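Local coordinates for Slr0280 protein (Synechocystis sp., PDB 5H3K) that is of unknown function, though part of its chain belongs to the phosphodiester glycosidase (NAGPA) family, so it may cleave sugar phosphodiesters, at residues K61-A66 and M86-L91; L80-A85 and I273-G278. All blocks are in the same frame, centred on the assembly; numbering follows the deposited sequence.

Helix 82-89 is common to both contacts. Its C-terminal end lies against strand 61-72 in contact 1, and its first turn meets strand 271-276 in contact 2, with the two centres about 14 Å apart on the same side of the chain's centre. Along the chain the order is 61-66, 80-85, 86-91, 273-278, so the contacts interleave. Strands 61-72 and 75-81 are antiparallel neighbours in one sheet, joined here by A66 O and G81 N at 2.8 Å, a probable hydrogen bond; L89 and L80 pack close by. Contact 1 thus folds the helix back on its own sheet, while contact 2 ties it to the edge strand of a separate eight-stranded sheet.

Contact 1 (K61-A66 and M86-L91); sequences KSYPVA and MQFLGL
F88, toward the C-terminal end of helix 82-89, lies against Y63, P64 and V65 of strand 61-72. F88 CB already touches the valine, with V65 CG2 3.8 Å away. Turned anti to the carbonyl carbon (chi1 -68°), F88 CG carries the ring toward the strand and itself lies 3.8 Å from V65 CG2. The two flanks of the ring find different neighbours. On one, F88 CD1 comes to 3.6 Å from Y63 CB. F88 CE1 lies 3.8 Å from Y63 CD2. The two rings meet obliquely, planes 39° apart and centroids 5.6 Å apart. On the other flank, F88 CD2 rests 3.6 Å from V65 CG2. Further out, F88 CE2 approaches the carbonyl oxygen P64 O at 3.9 Å. At the tip, F88 CZ reaches P64 CD, also at 3.9 Å, with the proline side chain crossing F88 at about a right angle. Outside the two segments, Q178 of strand 177-182 touches both Y63 and F88, and P64 O accepts a hydrogen bond from Q589 NE2. No hydrogen bond joins the segments, so the helix is held to the strand here by van der Waals and apolar contact, centred on one phenylalanine ring fitted against three consecutive residues.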
ATOM      1  N   LYS A  61      21.615 -11.211 -11.061  1.00 17.49           N
ATOM      2  CA  LYS A  61      20.908 -10.694  -9.891  1.00 21.21           C
ATOM      3  C   LYS A  61      19.406 -10.891 -10.060  1.00 16.96           C
ATOM      4  O   LYS A  61      18.875 -10.718 -11.155  1.00 13.53           O
ATOM      5  CB  LYS A  61      21.240  -9.217  -9.664  1.00 19.20           C
ATOM      6  CG  LYS A  61      22.725  -8.947  -9.465  1.00 23.54           C
ATOM      7  CD  LYS A  61      23.360  -9.925  -8.473  1.00 30.60           C
ATOM      8  CE  LYS A  61      23.313  -9.428  -7.022  1.00 42.40           C
ATOM      9  NZ  LYS A  61      24.222 -10.223  -6.119  1.00 37.06           N
ATOM     10  N   SER A  62      18.729 -11.277  -8.981  1.00 18.57           N
ATOM     11  CA  SER A  62      17.293 -11.536  -9.044  1.00 15.20           C
ATOM     12  C   SER A  62      16.492 -10.326  -8.595  1.00 16.74           C
ATOM     13  O   SER A  62      16.866  -9.638  -7.635  1.00 14.23           O
ATOM     14  CB  SER A  62      16.915 -12.745  -8.191  1.00 19.23           C
ATOM     15  OG  SER A  62      17.496 -13.924  -8.717  1.00 29.82           O
ATOM     16  N   TYR A  63      15.390 -10.076  -9.296  1.00 12.85           N
ATOM     17  CA  TYR A  63      14.496  -8.961  -8.986  1.00  9.43           C
ATOM     18  C   TYR A  63      13.066  -9.490  -8.887  1.00 12.88           C
ATOM     19  O   TYR A  63      12.717 -10.459  -9.559  1.00 10.75           O
ATOM     20  CB  TYR A  63      14.614  -7.889 -10.072  1.00 12.10           C
ATOM     21  CG  TYR A  63      16.009  -7.340 -10.210  1.00 15.07           C
ATOM     22  CD1 TYR A  63      16.870  -7.807 -11.198  1.00 15.33           C
ATOM     23  CD2 TYR A  63      16.477  -6.369  -9.338  1.00 14.74           C
ATOM     24  CE1 TYR A  63      18.164  -7.309 -11.321  1.00 16.82           C
ATOM     25  CE2 TYR A  63      17.759  -5.866  -9.449  1.00 16.64           C
ATOM     26  CZ  TYR A  63      18.598  -6.334 -10.444  1.00 18.08           C
ATOM     27  OH  TYR A  63      19.875  -5.828 -10.554  1.00 18.38           O
ATOM     28  N   PRO A  64      12.244  -8.885  -8.012  1.00 10.03           N
ATOM     29  CA  PRO A  64      10.862  -9.339  -7.800  1.00 11.77           C
ATOM     30  C   PRO A  64       9.945  -8.909  -8.949  1.00 12.65           C
ATOM     31  O   PRO A  64       9.424  -7.792  -8.948  1.00 12.87           O
ATOM     32  CB  PRO A  64      10.460  -8.627  -6.511  1.00 13.34           C
ATOM     33  CG  PRO A  64      11.289  -7.344  -6.531  1.00 11.41           C
ATOM     34  CD  PRO A  64      12.605  -7.742  -7.150  1.00 13.28           C
ATOM     35  N   VAL A  65       9.775  -9.787  -9.933  1.00 10.08           N
ATOM     36  CA  VAL A  65       8.893  -9.531 -11.064  1.00 10.74           C
ATOM     37  C   VAL A  65       8.082 -10.791 -11.356  1.00 12.65           C
ATOM     38  O   VAL A  65       8.659 -11.866 -11.560  1.00 14.13           O
ATOM     39  CB  VAL A  65       9.673  -9.143 -12.344  1.00  9.93           C
ATOM     40  CG1 VAL A  65       8.711  -9.012 -13.530  1.00  9.98           C
ATOM     41  CG2 VAL A  65      10.453  -7.854 -12.146  1.00 10.12           C
ATOM     42  N   ALA A  66       6.755 -10.670 -11.374  1.00  9.16           N
ATOM     43  CA  ALA A  66       5.916 -11.819 -11.697  1.00 12.40           C
ATOM     44  C   ALA A  66       6.055 -12.169 -13.179  1.00 10.29           C
ATOM     45  O   ALA A  66       6.061 -11.284 -14.040  1.00 10.85           O
ATOM     46  CB  ALA A  66       4.456 -11.528 -11.352  1.00 13.64           C
ATOM     47  N   MET A  86       7.789  -2.580 -16.300  1.00  9.83           N
ATOM     48  CA  MET A  86       8.023  -1.148 -16.343  1.00  9.98           C
ATOM     49  C   MET A  86       9.202  -0.774 -15.456  1.00 12.73           C
ATOM     50  O   MET A  86      10.097  -0.027 -15.871  1.00 11.55           O
ATOM     51  CB  MET A  86       6.767  -0.398 -15.895  1.00  8.94           C
ATOM     52  CG  MET A  86       6.892   1.117 -15.997  1.00 12.43           C
ATOM     53  SD  MET A  86       5.402   1.979 -15.454  1.00 15.65           S
ATOM     54  CE  MET A  86       5.413   1.584 -13.693  1.00 20.67           C
ATOM     55  N   GLN A  87       9.226  -1.325 -14.247  1.00  9.85           N
ATOM     56  CA  GLN A  87      10.194  -0.884 -13.250  1.00 10.52           C
ATOM     57  C   GLN A  87      11.540  -1.564 -13.316  1.00 10.88           C
ATOM     58  O   GLN A  87      12.539  -0.984 -12.902  1.00 13.23           O
ATOM     59  CB  GLN A  87       9.606  -1.002 -11.848  1.00  7.78           C
ATOM     60  CG  GLN A  87       8.612   0.100 -11.590  1.00 12.93           C
ATOM     61  CD  GLN A  87       8.024   0.039 -10.219  1.00 18.47           C
ATOM     62  OE1 GLN A  87       8.714  -0.253  -9.236  1.00 23.92           O
ATOM     63  NE2 GLN A  87       6.736   0.313 -10.134  1.00 19.64           N
ATOM     64  N   PHE A  88      11.576  -2.781 -13.838  1.00 11.23           N
ATOM     65  CA  PHE A  88      12.816  -3.546 -13.833  1.00  9.71           C
ATOM     66  C   PHE A  88      13.416  -3.785 -15.214  1.00 10.91           C
ATOM     67  O   PHE A  88      14.594  -4.131 -15.324  1.00 13.82           O
ATOM     68  CB  PHE A  88      12.619  -4.848 -13.058  1.00  9.05           C
ATOM     69  CG  PHE A  88      12.413  -4.634 -11.576  1.00  9.93           C
ATOM     70  CD1 PHE A  88      13.499  -4.545 -10.713  1.00 13.14           C
ATOM     71  CD2 PHE A  88      11.135  -4.513 -11.050  1.00  9.43           C
ATOM     72  CE1 PHE A  88      13.310  -4.355  -9.348  1.00 15.51           C
ATOM     73  CE2 PHE A  88      10.937  -4.320  -9.695  1.00 12.16           C
ATOM     74  CZ  PHE A  88      12.029  -4.238  -8.837  1.00 13.06           C
ATOM     75  N   LEU A  89      12.628  -3.582 -16.266  1.00 10.76           N
ATOM     76  CA  LEU A  89      13.164  -3.634 -17.630  1.00 11.59           C
ATOM     77  C   LEU A  89      13.284  -2.241 -18.242  1.00 11.45           C
ATOM     78  O   LEU A  89      14.123  -2.020 -19.117  1.00 11.65           O
ATOM     79  CB  LEU A  89      12.319  -4.517 -18.543  1.00 13.32           C
ATOM     80  CG  LEU A  89      12.041  -5.956 -18.122  1.00 15.83           C
ATOM     81  CD1 LEU A  89      11.488  -6.724 -19.304  1.00 17.57           C
ATOM     82  CD2 LEU A  89      13.295  -6.623 -17.569  1.00 20.74           C
ATOM     83  N   GLY A  90      12.441  -1.312 -17.790  1.00  8.32           N
ATOM     84  CA  GLY A  90      12.397   0.030 -18.338  1.00  9.49           C
ATOM     85  C   GLY A  90      11.398   0.238 -19.469  1.00 13.40           C
ATOM     86  O   GLY A  90      11.519   1.198 -20.224  1.00 12.68           O
ATOM     87  N   LEU A  91      10.406  -0.641 -19.589  1.00 10.14           N
ATOM     88  CA  LEU A  91       9.350  -0.434 -20.587  1.00 11.81           C
ATOM     89  C   LEU A  91       8.512   0.793 -20.253  1.00 13.51           C
ATOM     90  O   LEU A  91       8.014   0.916 -19.136  1.00 15.39           O
ATOM     91  CB  LEU A  91       8.397  -1.627 -20.650  1.00 12.15           C
ATOM     92  CG  LEU A  91       8.871  -3.040 -20.954  1.00 15.74           C
ATOM     93  CD1 LEU A  91       7.668  -3.909 -21.343  1.00 14.65           C
ATOM     94  CD2 LEU A  91       9.951  -3.082 -22.026  1.00 17.14           C
TER

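Contact 2 (L80-A85 and I273-G278)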
ATOM      1  N   LEU A  80       5.183 -10.863 -18.501  1.00 11.66           N
ATOM      2  CA  LEU A  80       5.730 -10.281 -17.274  1.00  9.13           C
ATOM      3  C   LEU A  80       4.679  -9.347 -16.680  1.00  8.41           C
ATOM      4  O   LEU A  80       3.992  -8.648 -17.421  1.00  9.02           O
ATOM      5  CB  LEU A  80       6.979  -9.454 -17.588  1.00  9.41           C
ATOM      6  CG  LEU A  80       8.105 -10.136 -18.359  1.00 18.11           C
ATOM      7  CD1 LEU A  80       9.305  -9.216 -18.424  1.00 17.01           C
ATOM      8  CD2 LEU A  80       8.474 -11.426 -17.692  1.00 15.08           C
ATOM      9  N   GLY A  81       4.552  -9.328 -15.354  1.00  8.03           N
ATOM     10  CA  GLY A  81       3.689  -8.343 -14.708  1.00  7.28           C
ATOM     11  C   GLY A  81       4.008  -6.944 -15.200  1.00  7.51           C
ATOM     12  O   GLY A  81       5.180  -6.544 -15.220  1.00  8.69           O
ATOM     13  N   ASP A  82       2.984  -6.205 -15.626  1.00  4.98           N
ATOM     14  CA  ASP A  82       3.221  -4.940 -16.320  1.00  7.21           C
ATOM     15  C   ASP A  82       4.010  -3.921 -15.507  1.00  8.30           C
ATOM     16  O   ASP A  82       4.978  -3.326 -16.001  1.00  6.20           O
ATOM     17  CB  ASP A  82       1.907  -4.349 -16.904  1.00  7.68           C
ATOM     18  CG  ASP A  82       0.897  -3.885 -15.849  1.00  8.61           C
ATOM     19  OD1 ASP A  82       0.917  -4.311 -14.663  1.00  7.07           O
ATOM     20  OD2 ASP A  82       0.031  -3.070 -16.243  1.00  9.39           O
ATOM     21  N   THR A  83       3.620  -3.741 -14.248  1.00  7.86           N
ATOM     22  CA  THR A  83       4.292  -2.764 -13.405  1.00  6.23           C
ATOM     23  C   THR A  83       5.709  -3.237 -13.103  1.00  8.26           C
ATOM     24  O   THR A  83       6.614  -2.425 -12.865  1.00  9.06           O
ATOM     25  CB  THR A  83       3.491  -2.483 -12.116  1.00  5.54           C
ATOM     26  OG1 THR A  83       3.181  -3.719 -11.463  1.00  5.62           O
ATOM     27  CG2 THR A  83       2.190  -1.774 -12.445  1.00  7.29           C
ATOM     28  N   GLY A  84       5.907  -4.551 -13.139  1.00  6.46           N
ATOM     29  CA  GLY A  84       7.230  -5.128 -12.944  1.00  7.20           C
ATOM     30  C   GLY A  84       8.114  -4.931 -14.161  1.00  9.72           C
ATOM     31  O   GLY A  84       9.290  -4.575 -14.035  1.00  9.70           O
ATOM     32  N   ALA A  85       7.552  -5.140 -15.350  1.00  7.77           N
ATOM     33  CA  ALA A  85       8.313  -4.928 -16.582  1.00  8.00           C
ATOM     34  C   ALA A  85       8.706  -3.460 -16.696  1.00 12.24           C
ATOM     35  O   ALA A  85       9.818  -3.131 -17.122  1.00 10.92           O
ATOM     36  CB  ALA A  85       7.506  -5.362 -17.798  1.00  9.98           C
ATOM     37  N   ILE A 273      -3.775   4.237 -17.388  1.00  7.70           N
ATOM     38  CA  ILE A 273      -3.759   2.845 -17.815  1.00  8.14           C
ATOM     39  C   ILE A 273      -5.048   2.158 -17.402  1.00 10.49           C
ATOM     40  O   ILE A 273      -5.362   2.060 -16.202  1.00  9.22           O
ATOM     41  CB  ILE A 273      -2.562   2.044 -17.223  1.00  8.09           C
ATOM     42  CG1 ILE A 273      -1.214   2.644 -17.647  1.00  9.46           C
ATOM     43  CG2 ILE A 273      -2.649   0.590 -17.658  1.00  8.30           C
ATOM     44  CD1 ILE A 273      -0.889   2.535 -19.152  1.00  8.96           C
ATOM     45  N   ASN A 274      -5.812   1.701 -18.391  1.00  9.35           N
ATOM     46  CA  ASN A 274      -6.930   0.812 -18.113  1.00 10.84           C
ATOM     47  C   ASN A 274      -6.354  -0.578 -17.866  1.00 12.49           C
ATOM     48  O   ASN A 274      -5.879  -1.253 -18.790  1.00 10.92           O
ATOM     49  CB  ASN A 274      -7.949   0.841 -19.257  1.00 15.09           C
ATOM     50  CG  ASN A 274      -8.477   2.243 -19.527  1.00 15.63           C
ATOM     51  OD1 ASN A 274      -8.911   2.949 -18.613  1.00 14.55           O
ATOM     52  ND2 ASN A 274      -8.421   2.660 -20.784  1.00 19.63           N
ATOM     53  N   TRP A 275      -6.371  -0.992 -16.601  1.00  9.55           N
ATOM     54  CA  TRP A 275      -5.536  -2.097 -16.137  1.00  9.34           C
ATOM     55  C   TRP A 275      -6.264  -3.421 -16.238  1.00 10.29           C
ATOM     56  O   TRP A 275      -5.781  -4.365 -16.864  1.00  8.04           O
ATOM     57  CB  TRP A 275      -5.085  -1.814 -14.701  1.00  7.39           C
ATOM     58  CG  TRP A 275      -3.955  -2.661 -14.213  1.00  6.85           C
ATOM     59  CD1 TRP A 275      -2.656  -2.615 -14.623  1.00  7.26           C
ATOM     60  CD2 TRP A 275      -4.016  -3.642 -13.163  1.00  6.32           C
ATOM     61  NE1 TRP A 275      -1.910  -3.529 -13.915  1.00  6.65           N
ATOM     62  CE2 TRP A 275      -2.720  -4.176 -13.017  1.00  7.55           C
ATOM     63  CE3 TRP A 275      -5.048  -4.135 -12.355  1.00  6.69           C
ATOM     64  CZ2 TRP A 275      -2.418  -5.175 -12.080  1.00  6.49           C
ATOM     65  CZ3 TRP A 275      -4.753  -5.126 -11.426  1.00  6.39           C
ATOM     66  CH2 TRP A 275      -3.448  -5.637 -11.297  1.00  7.03           C
ATOM     67  N   THR A 276      -7.421  -3.508 -15.609  1.00  8.26           N
ATOM     68  CA  THR A 276      -8.296  -4.641 -15.870  1.00 11.45           C
ATOM     69  C   THR A 276      -9.715  -4.108 -15.835  1.00 12.96           C
ATOM     70  O   THR A 276      -9.917  -2.916 -15.579  1.00 12.90           O
ATOM     71  CB  THR A 276      -8.072  -5.792 -14.863  1.00 17.88           C
ATOM     72  OG1 THR A 276      -8.549  -7.024 -15.432  1.00 20.81           O
ATOM     73  CG2 THR A 276      -8.794  -5.506 -13.543  1.00 12.34           C
ATOM     74  N   GLU A 277     -10.699  -4.951 -16.126  1.00 11.38           N
ATOM     75  CA  GLU A 277     -12.071  -4.494 -16.015  1.00 13.26           C
ATOM     76  C   GLU A 277     -12.309  -4.020 -14.585  1.00 12.88           C
ATOM     77  O   GLU A 277     -12.065  -4.765 -13.622  1.00 15.47           O
ATOM     78  CB  GLU A 277     -13.063  -5.601 -16.371  1.00 14.83           C
ATOM     79  CG  GLU A 277     -14.484  -5.247 -15.949  1.00 19.12           C
ATOM     80  CD  GLU A 277     -15.554  -6.012 -16.712  1.00 31.44           C
ATOM     81  OE1 GLU A 277     -15.205  -6.744 -17.662  1.00 35.55           O
ATOM     82  OE2 GLU A 277     -16.747  -5.874 -16.357  1.00 36.82           O
ATOM     83  N   GLY A 278     -12.737  -2.771 -14.451  1.00 12.08           N
ATOM     84  CA  GLY A 278     -13.067  -2.220 -13.150  1.00 13.03           C
ATOM     85  C   GLY A 278     -11.902  -1.584 -12.414  1.00 11.48           C
ATOM     86  O   GLY A 278     -12.087  -1.097 -11.298  1.00 10.36           O
TER
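W275 turns the N-H corner of its indole onto the carboxylate of D82, and this one pair makes the contact. The indole nitrogen W275 NE1 donates to D82 OD1 over 3.0 Å in a fairly straight bond, 166° at the hydrogen. The acceptor sits at the ring's edge, in the indole plane; OD1 for its part is met on its syn side, slightly out of the carboxylate plane. The two flat groups are not coplanar: carboxylate and ring stand 34° apart. The other oxygen, D82 OD2, lies 3.2 Å from W275 CD1, so the carboxylate sits at the NE1-CD1 edge of the indole. With CG placed between the backbone N and the carbonyl carbon (chi1 67°), D82 brings its carboxylate to the start of helix 82-89, where D82 OD1 also receives a weak bond from T83 N at 2.8 Å. On the other side, W275 has its CG anti to the backbone N, and the indole reaches across to the helix start and presents NE1 to D82.

OD2 forms a salt bridge with R123 of strand 122-126, so this buried acid probably has its charge balanced. W275 touches R123 too, and its ring meets that of F118 at a steep angle. Replacing D82 by alanine removes the carboxylate, which would probably leave the buried indole N-H and the R123 guanidinium each without this partner.

G81 occupies the N-cap position, and A85 N bonds back to G81 O in the first turn. W275 and T276 together form a classic beta bulge opposite one residue of strand 279-288. Strand 75-81 thus passes directly through the N-cap G81 into helix 82-89, whose first residue is bound to a bulged edge strand.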